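TRNA threonylcarbamoyladenosine dehydratase (Escherichia coli, PDB 4D79) catalyses the ATP-dependent dehydration of threonylcarbamoyladenosine at position 37 of tRNAs to its cyclic form, and can accept sulfur from the cysteine desulfurase CsdA in vitro. Local coordinates at residues V36-V41 with I57-M62. Residues are numbered along the deposited sequence; the frame is centred on the assembly and turned at random.
With ATP (adenosine-5'-triphosphate), chain K.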
ATOM      1  N   VAL B  36       3.764 -16.633  -0.084  1.00 22.74           N
ATOM      2  CA  VAL B  36       4.955 -17.232   0.507  1.00 21.91           C
ATOM      3  C   VAL B  36       5.841 -16.087   0.967  1.00 21.68           C
ATOM      4  O   VAL B  36       6.361 -15.315   0.151  1.00 20.83           O
ATOM      5  CB  VAL B  36       5.717 -18.159  -0.453  1.00 22.47           C
ATOM      6  CG1 VAL B  36       6.814 -18.881   0.308  1.00 22.79           C
ATOM      7  CG2 VAL B  36       4.817 -19.172  -1.110  1.00 21.76           C
ATOM      8  N   GLY B  37       6.042 -16.006   2.271  1.00 20.39           N
ATOM      9  CA  GLY B  37       6.776 -14.892   2.845  1.00 25.51           C
ATOM     10  C   GLY B  37       5.841 -13.769   3.267  1.00 21.60           C
ATOM     11  O   GLY B  37       5.300 -13.058   2.426  1.00 21.77           O
ATOM     12  N   ILE B  38       5.651 -13.599   4.572  1.00 19.38           N
ATOM     13  CA  ILE B  38       4.693 -12.642   5.117  1.00 19.38           C
ATOM     14  C   ILE B  38       5.473 -11.465   5.723  1.00 22.22           C
ATOM     15  O   ILE B  38       5.262 -11.065   6.879  1.00 26.78           O
ATOM     16  CB  ILE B  38       3.768 -13.352   6.131  1.00 24.45           C
ATOM     17  CG1 ILE B  38       3.189 -14.636   5.525  1.00 26.32           C
ATOM     18  CG2 ILE B  38       2.624 -12.455   6.575  1.00 24.63           C
ATOM     19  CD1 ILE B  38       2.487 -14.418   4.205  1.00 25.51           C
ATOM     20  N   GLY B  39       6.324 -10.846   4.915  1.00 20.72           N
ATOM     21  CA  GLY B  39       7.148  -9.751   5.404  1.00 26.54           C
ATOM     22  C   GLY B  39       6.792  -8.400   4.813  1.00 22.41           C
ATOM     23  O   GLY B  39       5.611  -8.030   4.699  1.00 22.28           O
ATOM     24  N   GLY B  40       7.838  -7.659   4.438  1.00 20.12           N
ATOM     25  CA  GLY B  40       7.673  -6.291   3.983  1.00 25.02           C
ATOM     26  C   GLY B  40       6.807  -6.191   2.747  1.00 25.06           C
ATOM     27  O   GLY B  40       6.086  -5.202   2.563  1.00 21.47           O
ATOM     28  N   VAL B  41       6.830  -7.221   1.912  1.00 15.17           N
ATOM     29  CA  VAL B  41       5.970  -7.300   0.729  1.00 15.70           C
ATOM     30  C   VAL B  41       4.761  -8.192   0.975  1.00 17.92           C
ATOM     31  O   VAL B  41       3.619  -7.801   0.704  1.00 20.97           O
ATOM     32  CB  VAL B  41       6.786  -7.780  -0.491  1.00 21.17           C
ATOM     33  CG1 VAL B  41       5.891  -8.038  -1.665  1.00 21.17           C
ATOM     34  CG2 VAL B  41       7.798  -6.767  -0.851  1.00 20.71           C
ATOM     35  N   ILE B  57      -6.984 -18.338   1.471  1.00 20.02           N
ATOM     36  CA  ILE B  57      -5.638 -17.804   1.453  1.00 20.57           C
ATOM     37  C   ILE B  57      -4.769 -18.738   2.270  1.00 19.19           C
ATOM     38  O   ILE B  57      -5.121 -19.083   3.403  1.00 21.24           O
ATOM     39  CB  ILE B  57      -5.587 -16.361   2.020  1.00 18.93           C
ATOM     40  CG1 ILE B  57      -6.421 -15.424   1.140  1.00 20.86           C
ATOM     41  CG2 ILE B  57      -4.154 -15.861   2.114  1.00 21.12           C
ATOM     42  CD1 ILE B  57      -6.684 -14.043   1.778  1.00 18.12           C
ATOM     43  N   THR B  58      -3.623 -19.126   1.716  1.00 18.68           N
ATOM     44  CA  THR B  58      -2.589 -19.817   2.470  1.00 18.74           C
ATOM     45  C   THR B  58      -1.395 -18.885   2.691  1.00 19.33           C
ATOM     46  O   THR B  58      -0.969 -18.159   1.782  1.00 21.56           O
ATOM     47  CB  THR B  58      -2.144 -21.099   1.749  1.00 21.62           C
ATOM     48  OG1 THR B  58      -3.256 -22.012   1.672  1.00 24.03           O
ATOM     49  CG2 THR B  58      -0.945 -21.767   2.473  1.00 25.19           C
ATOM     50  N   LEU B  59      -0.878 -18.885   3.923  1.00 20.18           N
ATOM     51  CA  LEU B  59       0.255 -18.062   4.319  1.00 21.42           C
ATOM     52  C   LEU B  59       1.387 -18.985   4.732  1.00 24.81           C
ATOM     53  O   LEU B  59       1.218 -19.798   5.646  1.00 24.33           O
ATOM     54  CB  LEU B  59      -0.105 -17.142   5.489  1.00 18.30           C
ATOM     55  CG  LEU B  59      -1.335 -16.271   5.321  1.00 20.25           C
ATOM     56  CD1 LEU B  59      -1.606 -15.411   6.563  1.00 32.86           C
ATOM     57  CD2 LEU B  59      -1.204 -15.410   4.086  1.00 22.01           C
ATOM     58  N   ILE B  60       2.545 -18.839   4.096  1.00 19.57           N
ATOM     59  CA  ILE B  60       3.703 -19.687   4.403  1.00 21.80           C
ATOM     60  C   ILE B  60       4.845 -18.809   4.904  1.00 22.56           C
ATOM     61  O   ILE B  60       5.416 -18.024   4.142  1.00 21.96           O
ATOM     62  CB  ILE B  60       4.154 -20.532   3.205  1.00 28.65           C
ATOM     63  CG1 ILE B  60       2.957 -21.250   2.603  1.00 26.43           C
ATOM     64  CG2 ILE B  60       5.247 -21.534   3.672  1.00 25.59           C
ATOM     65  CD1 ILE B  60       3.301 -22.318   1.563  1.00 28.10           C
ATOM     66  N   ASP B  61       5.211 -19.000   6.169  1.00 22.91           N
ATOM     67  CA  ASP B  61       6.322 -18.308   6.819  1.00 23.49           C
ATOM     68  C   ASP B  61       6.537 -18.988   8.166  1.00 22.72           C
ATOM     69  O   ASP B  61       5.573 -19.398   8.801  1.00 28.65           O
ATOM     70  CB  ASP B  61       6.007 -16.817   7.019  1.00 27.94           C
ATOM     71  CG  ASP B  61       7.245 -15.934   7.096  1.00 30.56           C
ATOM     72  OD1 ASP B  61       8.273 -16.345   7.677  1.00 34.43           O
ATOM     73  OD2 ASP B  61       7.180 -14.806   6.567  1.00 26.07           O
ATOM     74  N   MET B  62       7.792 -19.070   8.633  1.00 30.09           N
ATOM     75  CA  MET B  62       7.978 -19.516  10.017  1.00 27.79           C
ATOM     76  C   MET B  62       8.651 -18.460  10.876  1.00 21.02           C
ATOM     77  O   MET B  62       9.031 -18.753  12.023  1.00 27.62           O
ATOM     78  CB  MET B  62       8.725 -20.863  10.095  1.00 32.74           C
ATOM     79  CG  MET B  62      10.156 -20.903   9.696  1.00123.82           C
ATOM     80  SD  MET B  62      10.829 -22.589   9.771  1.00146.22           S
ATOM     81  CE  MET B  62      10.144 -23.201  11.306  1.00 36.65           C
TER
HETATM   82  PG  ATP K 401      14.540  -9.387   8.975  1.00186.17           P
HETATM   83  O1G ATP K 401      15.299  -8.207   9.532  1.00127.52           O
HETATM   84  O2G ATP K 401      13.747 -10.162  10.000  1.00127.16           O
HETATM   85  O3G ATP K 401      15.337 -10.222   8.001  1.00161.36           O
HETATM   86  PB  ATP K 401      12.374  -9.513   7.144  1.00208.07           P
HETATM   87  O1B ATP K 401      13.110 -10.609   6.405  1.00107.56           O
HETATM   88  O2B ATP K 401      11.091  -9.786   7.909  1.00 31.30           O
HETATM   89  O3B ATP K 401      13.406  -8.693   8.072  1.00177.42           O
HETATM   90  PA  ATP K 401      11.403  -8.616   4.657  1.00 47.52           P
HETATM   91  O1A ATP K 401      12.587  -8.886   3.734  1.00 45.68           O
HETATM   92  O2A ATP K 401      10.526  -7.422   4.387  1.00 81.42           O
HETATM   93  O3A ATP K 401      12.031  -8.344   6.104  1.00 62.59           O
HETATM   94  O5' ATP K 401      10.480  -9.944   4.828  1.00 55.31           O
HETATM   95  C5' ATP K 401      10.727 -11.198   4.162  1.00 33.10           C
HETATM   96  C4' ATP K 401       9.852 -12.375   4.615  1.00 37.07           C
HETATM   97  O4' ATP K 401       9.981 -13.549   3.751  1.00 60.95           O
HETATM   98  C3' ATP K 401      10.205 -12.850   6.019  1.00105.28           C
HETATM   99  O3' ATP K 401       9.063 -12.834   6.892  1.00 27.36           O
HETATM  100  C2' ATP K 401      10.695 -14.271   5.818  1.00120.68           C
HETATM  101  O2' ATP K 401      10.427 -15.101   6.938  1.00 49.92           O
HETATM  102  C1' ATP K 401       9.965 -14.747   4.572  1.00 46.23           C
HETATM  103  N9  ATP K 401      10.599 -15.988   4.025  1.00 45.47           N
HETATM  104  C8  ATP K 401      11.931 -16.090   3.779  1.00 95.27           C
HETATM  105  N7  ATP K 401      12.275 -17.316   3.305  1.00 44.60           N
HETATM  106  C5  ATP K 401      11.147 -18.030   3.249  1.00 89.57           C
HETATM  107  C6  ATP K 401      10.836 -19.397   2.815  1.00 39.42           C
HETATM  108  N6  ATP K 401      11.828 -20.185   2.395  1.00 75.21           N
HETATM  109  N1  ATP K 401       9.577 -19.835   2.879  1.00 34.02           N
HETATM  110  C2  ATP K 401       8.585 -19.038   3.337  1.00 77.27           C
HETATM  111  N3  ATP K 401       8.797 -17.769   3.751  1.00 25.78           N
HETATM  112  C4  ATP K 401      10.039 -17.188   3.728  1.00 98.98           C
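The nucleotide-binding turn of the Rossmann-like sheet, Gly37 to Gly40, leaves strand 32-36 beside the C-terminal end of parallel strand 56-60, where Val36 pairs with Ile60. Gly37 N bonds to Ile60 O (2.8 Å), completing that pairing, and Ile38 N then turns to the Asp61 carboxylate, reaching the anti side of OD2 at 2.8 Å, 15° out of its plane. Asp61 swings its carboxylate away from its own backbone N (chi1 -154°), toward the ribose: OD1 accepts from ATP O2' (2.6 Å) and OD2 from O3' (2.7 Å); OD1 is further held by Asp63 N. Cut back to alanine, this position is likely to leave both ribose hydroxyls and the buried Ile38 amide without the acceptor described here. Val36 CG1 lies against adenine C2 at 3.5 Å. Away from the nucleotide, Ile38 CD1 packs on Leu59 CD2 (3.8 Å), the two side chains crossing nearly at right angles, with Met89 of helix 85-96 touching both. A CB on Gly39 or Gly40 would collide with ATP, and Gly40 N bonds the alpha-phosphate oxygen O2A at 2.7 Å. A glycine-rich turn after one strand and an acidic residue just after the next, holding the ribose, are the hallmark of the Rossmann-type ATP site of the HesA/MoeB/ThiF family.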